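PDB 3D4I: Sts-2 protein from Mus musculus, which has an acid-dependent phosphatase activity in this C-terminal 2H-phosphatase domain and interferes with CBL-mediated down-regulation of receptor tyrosine kinases, promoting accumulation of activated receptors such as T-cell receptors. Local coordinates for residues R9-H17 / G195-L206. Residues are numbered along the deposited sequence; the frame is centred on the assembly and turned at random.
Unlike the reference sequence in segment 9-17: I15 (reference Val).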
ATOM      1  N   ARG A   9     -18.109  22.418 -13.670  1.00 32.23           N
ATOM      2  CA  ARG A   9     -19.292  21.615 -13.369  1.00 30.63           C
ATOM      3  C   ARG A   9     -19.171  20.998 -11.994  1.00 29.11           C
ATOM      4  O   ARG A   9     -18.096  20.514 -11.611  1.00 28.71           O
ATOM      5  CB  ARG A   9     -19.481  20.515 -14.418  1.00 31.16           C
ATOM      6  CG  ARG A   9     -19.989  21.039 -15.753  1.00 33.75           C
ATOM      7  CD  ARG A   9     -19.857  20.009 -16.865  1.00 37.98           C
ATOM      8  NE  ARG A   9     -20.256  20.607 -18.144  1.00 41.82           N
ATOM      9  CZ  ARG A   9     -21.322  20.245 -18.863  1.00 43.09           C
ATOM     10  NH1 ARG A   9     -22.106  19.250 -18.465  1.00 42.43           N
ATOM     11  NH2 ARG A   9     -21.592  20.869 -20.005  1.00 43.29           N
ATOM     12  N   ARG A  10     -20.271  21.047 -11.258  1.00 26.64           N
ATOM     13  CA  ARG A  10     -20.397  20.353  -9.993  1.00 25.71           C
ATOM     14  C   ARG A  10     -20.138  18.849 -10.164  1.00 23.89           C
ATOM     15  O   ARG A  10     -20.669  18.216 -11.084  1.00 22.57           O
ATOM     16  CB  ARG A  10     -21.797  20.572  -9.431  1.00 26.14           C
ATOM     17  CG  ARG A  10     -21.819  20.499  -7.940  1.00 28.68           C
ATOM     18  CD  ARG A  10     -23.178  20.695  -7.389  1.00 32.69           C
ATOM     19  NE  ARG A  10     -23.131  20.405  -5.963  1.00 34.28           N
ATOM     20  CZ  ARG A  10     -24.187  20.363  -5.160  1.00 34.10           C
ATOM     21  NH1 ARG A  10     -25.403  20.579  -5.642  1.00 29.88           N
ATOM     22  NH2 ARG A  10     -24.011  20.084  -3.866  1.00 35.04           N
ATOM     23  N   GLY A  11     -19.363  18.266  -9.251  1.00 22.71           N
ATOM     24  CA  GLY A  11     -19.071  16.830  -9.315  1.00 21.13           C
ATOM     25  C   GLY A  11     -19.414  16.085  -8.037  1.00 20.51           C
ATOM     26  O   GLY A  11     -19.365  16.657  -6.936  1.00 20.26           O
ATOM     27  N   ILE A  12     -19.765  14.811  -8.191  1.00 19.97           N
ATOM     28  CA  ILE A  12     -19.989  13.899  -7.063  1.00 18.82           C
ATOM     29  C   ILE A  12     -19.113  12.670  -7.331  1.00 18.89           C
ATOM     30  O   ILE A  12     -19.261  12.019  -8.362  1.00 18.85           O
ATOM     31  CB  ILE A  12     -21.464  13.484  -6.937  1.00 20.33           C
ATOM     32  CG1 ILE A  12     -22.293  14.610  -6.291  1.00 19.30           C
ATOM     33  CG2 ILE A  12     -21.620  12.156  -6.121  1.00 18.87           C
ATOM     34  CD1 ILE A  12     -22.227  14.600  -4.784  1.00 23.42           C
ATOM     35  N   LEU A  13     -18.178  12.402  -6.419  1.00 17.36           N
ATOM     36  CA  LEU A  13     -17.188  11.344  -6.610  1.00 16.00           C
ATOM     37  C   LEU A  13     -17.381  10.353  -5.481  1.00 15.71           C
ATOM     38  O   LEU A  13     -17.094  10.646  -4.314  1.00 14.99           O
ATOM     39  CB  LEU A  13     -15.757  11.910  -6.613  1.00 16.59           C
ATOM     40  CG  LEU A  13     -14.620  10.892  -6.829  1.00 14.52           C
ATOM     41  CD1 LEU A  13     -14.738  10.178  -8.180  1.00 17.19           C
ATOM     42  CD2 LEU A  13     -13.271  11.638  -6.716  1.00 16.07           C
ATOM     43  N   VAL A  14     -17.915   9.194  -5.842  1.00 14.73           N
ATOM     44  CA  VAL A  14     -18.250   8.176  -4.868  1.00 15.43           C
ATOM     45  C   VAL A  14     -17.059   7.250  -4.843  1.00 15.66           C
ATOM     46  O   VAL A  14     -16.593   6.816  -5.900  1.00 15.33           O
ATOM     47  CB  VAL A  14     -19.511   7.390  -5.249  1.00 15.85           C
ATOM     48  CG1 VAL A  14     -19.839   6.368  -4.147  1.00 15.40           C
ATOM     49  CG2 VAL A  14     -20.710   8.356  -5.439  1.00 17.03           C
ATOM     50  N   ILE A  15     -16.572   6.998  -3.631  1.00 15.61           N
ATOM     51  CA  ILE A  15     -15.302   6.328  -3.387  1.00 15.01           C
ATOM     52  C   ILE A  15     -15.505   5.209  -2.360  1.00 15.53           C
ATOM     53  O   ILE A  15     -15.998   5.459  -1.239  1.00 16.16           O
ATOM     54  CB  ILE A  15     -14.248   7.344  -2.839  1.00 15.08           C
ATOM     55  CG1 ILE A  15     -14.044   8.500  -3.844  1.00 14.52           C
ATOM     56  CG2 ILE A  15     -12.859   6.659  -2.629  1.00 14.45           C
ATOM     57  CD1 ILE A  15     -13.209   9.640  -3.322  1.00 15.66           C
ATOM     58  N   ARG A  16     -15.067   3.998  -2.716  1.00 15.63           N
ATOM     59  CA  ARG A  16     -15.098   2.880  -1.786  1.00 15.84           C
ATOM     60  C   ARG A  16     -13.948   2.970  -0.777  1.00 15.13           C
ATOM     61  O   ARG A  16     -12.830   3.397  -1.105  1.00 14.98           O
ATOM     62  CB  ARG A  16     -15.074   1.527  -2.515  1.00 16.17           C
ATOM     63  CG  ARG A  16     -15.474   0.343  -1.599  1.00 20.18           C
ATOM     64  CD  ARG A  16     -14.586  -0.865  -1.989  1.00 27.83           C
ATOM     65  NE  ARG A  16     -14.917  -2.132  -1.335  1.00 24.94           N
ATOM     66  CZ  ARG A  16     -14.103  -2.776  -0.508  1.00 29.71           C
ATOM     67  NH1 ARG A  16     -12.883  -2.272  -0.172  1.00 23.59           N
ATOM     68  NH2 ARG A  16     -14.525  -3.940  -0.004  1.00 32.25           N
ATOM     69  N   HIS A  17     -14.230   2.585   0.456  1.00 14.62           N
ATOM     70  CA  HIS A  17     -13.222   2.596   1.496  1.00 14.26           C
ATOM     71  C   HIS A  17     -12.032   1.698   1.105  1.00 14.40           C
ATOM     72  O   HIS A  17     -12.156   0.807   0.262  1.00 14.36           O
ATOM     73  CB  HIS A  17     -13.844   2.122   2.834  1.00 14.22           C
ATOM     74  CG  HIS A  17     -14.454   0.748   2.765  1.00 15.67           C
ATOM     75  ND1 HIS A  17     -13.701  -0.407   2.744  1.00 14.37           N
ATOM     76  CD2 HIS A  17     -15.751   0.354   2.724  1.00 14.40           C
ATOM     77  CE1 HIS A  17     -14.511  -1.454   2.691  1.00 15.06           C
ATOM     78  NE2 HIS A  17     -15.760  -1.018   2.677  1.00 14.88           N
ATOM     79  N   GLY A 195     -17.470  22.742  -7.261  1.00 29.54           N
ATOM     80  CA  GLY A 195     -16.394  21.761  -7.158  1.00 26.66           C
ATOM     81  C   GLY A 195     -16.924  20.354  -6.938  1.00 24.87           C
ATOM     82  O   GLY A 195     -18.105  20.049  -7.228  1.00 23.90           O
ATOM     83  N   ILE A 196     -16.043  19.491  -6.441  1.00 22.83           N
ATOM     84  CA  ILE A 196     -16.366  18.086  -6.222  1.00 21.85           C
ATOM     85  C   ILE A 196     -16.689  17.783  -4.766  1.00 20.78           C
ATOM     86  O   ILE A 196     -15.949  18.156  -3.863  1.00 20.67           O
ATOM     87  CB  ILE A 196     -15.209  17.162  -6.700  1.00 21.85           C
ATOM     88  CG1 ILE A 196     -14.866  17.433  -8.174  1.00 22.91           C
ATOM     89  CG2 ILE A 196     -15.535  15.658  -6.435  1.00 21.97           C
ATOM     90  CD1 ILE A 196     -13.681  16.605  -8.699  1.00 22.61           C
ATOM     91  N   THR A 197     -17.800  17.085  -4.555  1.00 20.31           N
ATOM     92  CA  THR A 197     -18.139  16.524  -3.263  1.00 18.91           C
ATOM     93  C   THR A 197     -17.734  15.046  -3.218  1.00 18.50           C
ATOM     94  O   THR A 197     -18.102  14.264  -4.097  1.00 17.36           O
ATOM     95  CB  THR A 197     -19.658  16.629  -3.001  1.00 19.67           C
ATOM     96  OG1 THR A 197     -20.023  18.013  -2.947  1.00 19.82           O
ATOM     97  CG2 THR A 197     -20.046  15.946  -1.671  1.00 18.88           C
ATOM     98  N   LEU A 198     -16.999  14.658  -2.175  1.00 18.01           N
ATOM     99  CA  LEU A 198     -16.648  13.230  -2.011  1.00 17.42           C
ATOM    100  C   LEU A 198     -17.704  12.502  -1.193  1.00 16.09           C
ATOM    101  O   LEU A 198     -18.184  13.028  -0.194  1.00 16.37           O
ATOM    102  CB  LEU A 198     -15.263  13.095  -1.366  1.00 17.18           C
ATOM    103  CG  LEU A 198     -14.078  13.928  -1.920  1.00 17.99           C
ATOM    104  CD1 LEU A 198     -12.786  13.551  -1.182  1.00 18.69           C
ATOM    105  CD2 LEU A 198     -13.875  13.734  -3.402  1.00 16.47           C
ATOM    106  N   ILE A 199     -18.080  11.306  -1.644  1.00 14.99           N
ATOM    107  CA  ILE A 199     -19.005  10.443  -0.950  1.00 15.35           C
ATOM    108  C   ILE A 199     -18.196   9.178  -0.642  1.00 14.89           C
ATOM    109  O   ILE A 199     -18.000   8.337  -1.508  1.00 14.95           O
ATOM    110  CB  ILE A 199     -20.254  10.077  -1.831  1.00 14.85           C
ATOM    111  CG1 ILE A 199     -21.018  11.337  -2.328  1.00 17.28           C
ATOM    112  CG2 ILE A 199     -21.186   9.094  -1.110  1.00 17.43           C
ATOM    113  CD1 ILE A 199     -21.549  12.252  -1.257  1.00 17.78           C
ATOM    114  N   VAL A 200     -17.706   9.064   0.589  1.00 14.72           N
ATOM    115  CA  VAL A 200     -16.788   7.979   0.937  1.00 14.44           C
ATOM    116  C   VAL A 200     -17.592   6.912   1.653  1.00 15.64           C
ATOM    117  O   VAL A 200     -18.074   7.128   2.776  1.00 15.81           O
ATOM    118  CB  VAL A 200     -15.653   8.459   1.859  1.00 14.68           C
ATOM    119  CG1 VAL A 200     -14.673   7.280   2.142  1.00 14.34           C
ATOM    120  CG2 VAL A 200     -14.908   9.657   1.220  1.00 14.67           C
ATOM    121  N   SER A 201     -17.751   5.771   0.998  1.00 16.04           N
ATOM    122  CA  SER A 201     -18.786   4.820   1.404  1.00 16.53           C
ATOM    123  C   SER A 201     -18.367   3.409   1.014  1.00 16.71           C
ATOM    124  O   SER A 201     -17.160   3.090   1.003  1.00 16.43           O
ATOM    125  CB  SER A 201     -20.133   5.246   0.774  1.00 16.18           C
ATOM    126  OG  SER A 201     -21.207   4.430   1.218  1.00 19.05           O
ATOM    127  N   HIS A 202     -19.359   2.584   0.691  1.00 16.80           N
ATOM    128  CA  HIS A 202     -19.250   1.148   0.505  1.00 17.26           C
ATOM    129  C   HIS A 202     -19.380   0.823  -0.968  1.00 17.06           C
ATOM    130  O   HIS A 202     -19.787   1.679  -1.743  1.00 17.66           O
ATOM    131  CB  HIS A 202     -20.383   0.463   1.286  1.00 16.94           C
ATOM    132  CG  HIS A 202     -20.386   0.829   2.743  1.00 18.45           C
ATOM    133  ND1 HIS A 202     -19.644   0.143   3.685  1.00 18.74           N
ATOM    134  CD2 HIS A 202     -20.973   1.856   3.401  1.00 19.23           C
ATOM    135  CE1 HIS A 202     -19.814   0.711   4.871  1.00 19.63           C
ATOM    136  NE2 HIS A 202     -20.602   1.763   4.721  1.00 17.81           N
ATOM    137  N   SER A 203     -19.033  -0.401  -1.357  1.00 16.77           N
ATOM    138  CA  SER A 203     -19.129  -0.802  -2.768  1.00 17.06           C
ATOM    139  C   SER A 203     -20.552  -0.568  -3.287  1.00 16.87           C
ATOM    140  O   SER A 203     -20.741  -0.069  -4.383  1.00 16.69           O
ATOM    141  CB  SER A 203     -18.744  -2.267  -2.928  1.00 17.07           C
ATOM    142  OG  SER A 203     -17.345  -2.427  -2.734  1.00 19.48           O
ATOM    143  N   SER A 204     -21.539  -0.916  -2.474  1.00 16.72           N
ATOM    144  CA  SER A 204     -22.954  -0.694  -2.842  1.00 17.93           C
ATOM    145  C   SER A 204     -23.286   0.741  -3.285  1.00 17.98           C
ATOM    146  O   SER A 204     -24.132   0.953  -4.179  1.00 17.89           O
ATOM    147  CB  SER A 204     -23.845  -1.065  -1.662  1.00 17.57           C
ATOM    148  OG  SER A 204     -23.333  -0.518  -0.475  1.00 18.89           O
ATOM    149  N   ALA A 205     -22.656   1.717  -2.633  1.00 17.41           N
ATOM    150  CA  ALA A 205     -22.944   3.119  -2.881  1.00 17.44           C
ATOM    151  C   ALA A 205     -22.552   3.589  -4.290  1.00 17.60           C
ATOM    152  O   ALA A 205     -23.116   4.573  -4.784  1.00 16.82           O
ATOM    153  CB  ALA A 205     -22.284   4.011  -1.817  1.00 16.59           C
ATOM    154  N   LEU A 206     -21.572   2.936  -4.922  1.00 17.92           N
ATOM    155  CA  LEU A 206     -21.176   3.348  -6.273  1.00 18.41           C
ATOM    156  C   LEU A 206     -22.351   3.207  -7.244  1.00 18.91           C
ATOM    157  O   LEU A 206     -22.412   3.927  -8.235  1.00 20.59           O
ATOM    158  CB  LEU A 206     -19.928   2.626  -6.797  1.00 17.94           C
ATOM    159  CG  LEU A 206     -18.572   3.260  -6.410  1.00 19.64           C
ATOM    160  CD1 LEU A 206     -18.210   2.896  -4.991  1.00 15.66           C
ATOM    161  CD2 LEU A 206     -17.466   2.821  -7.352  1.00 19.33           C
TER
HETATM  162  O   HOH W   1     -20.215  19.605  -5.153  1.00 30.99           O
HETATM  163  O   HOH W   2     -17.615  -2.038   0.653  1.00 22.34           O
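G11, L13, I15 and H17 exchange backbone hydrogen bonds with G195, T197, I199 and S201, so that strands 11-16 and 196-201 run parallel in register from the G11 N to G195 O bond (3.0 Å) to that from H17 N to S201 O (3.0 Å). Apolar side chains pack on both faces. On one, the L13 and L198 side chains lie side by side, CD2 to CD2 4.0 Å; on the other, V14 turns CG1, anti to its amide nitrogen (chi1 -178°), to L206 CD1 at 3.9 Å. These are central strands of the histidine phosphatase sheet, flanked by strands 89-94 and 236-241, and their C-terminal ends carry R16-H17 and H202, consistent with the RHG motif and second histidine of this superfamily's catalytic pocket. There the H17 and H202 rings meet obliquely, centroids 5.8 Å apart, and H202 NE2 is hydrogen-bonded to S95 OG. Polar contacts finish both ends. R16 NE donates to S203 OG (2.8 Å) within the guanidinium plane, R16 NH1 donates to H17 O (3.2 Å), and H17 CE1 lies on one guanidinium face, offset toward its rim. A leucine in its place would probably leave S203 OG and H17 O without these donors. Far from the pocket, one water accepts from R10 NE and T197 OG1 and donates to G195 O, while R10 NH1 reaches I187 O.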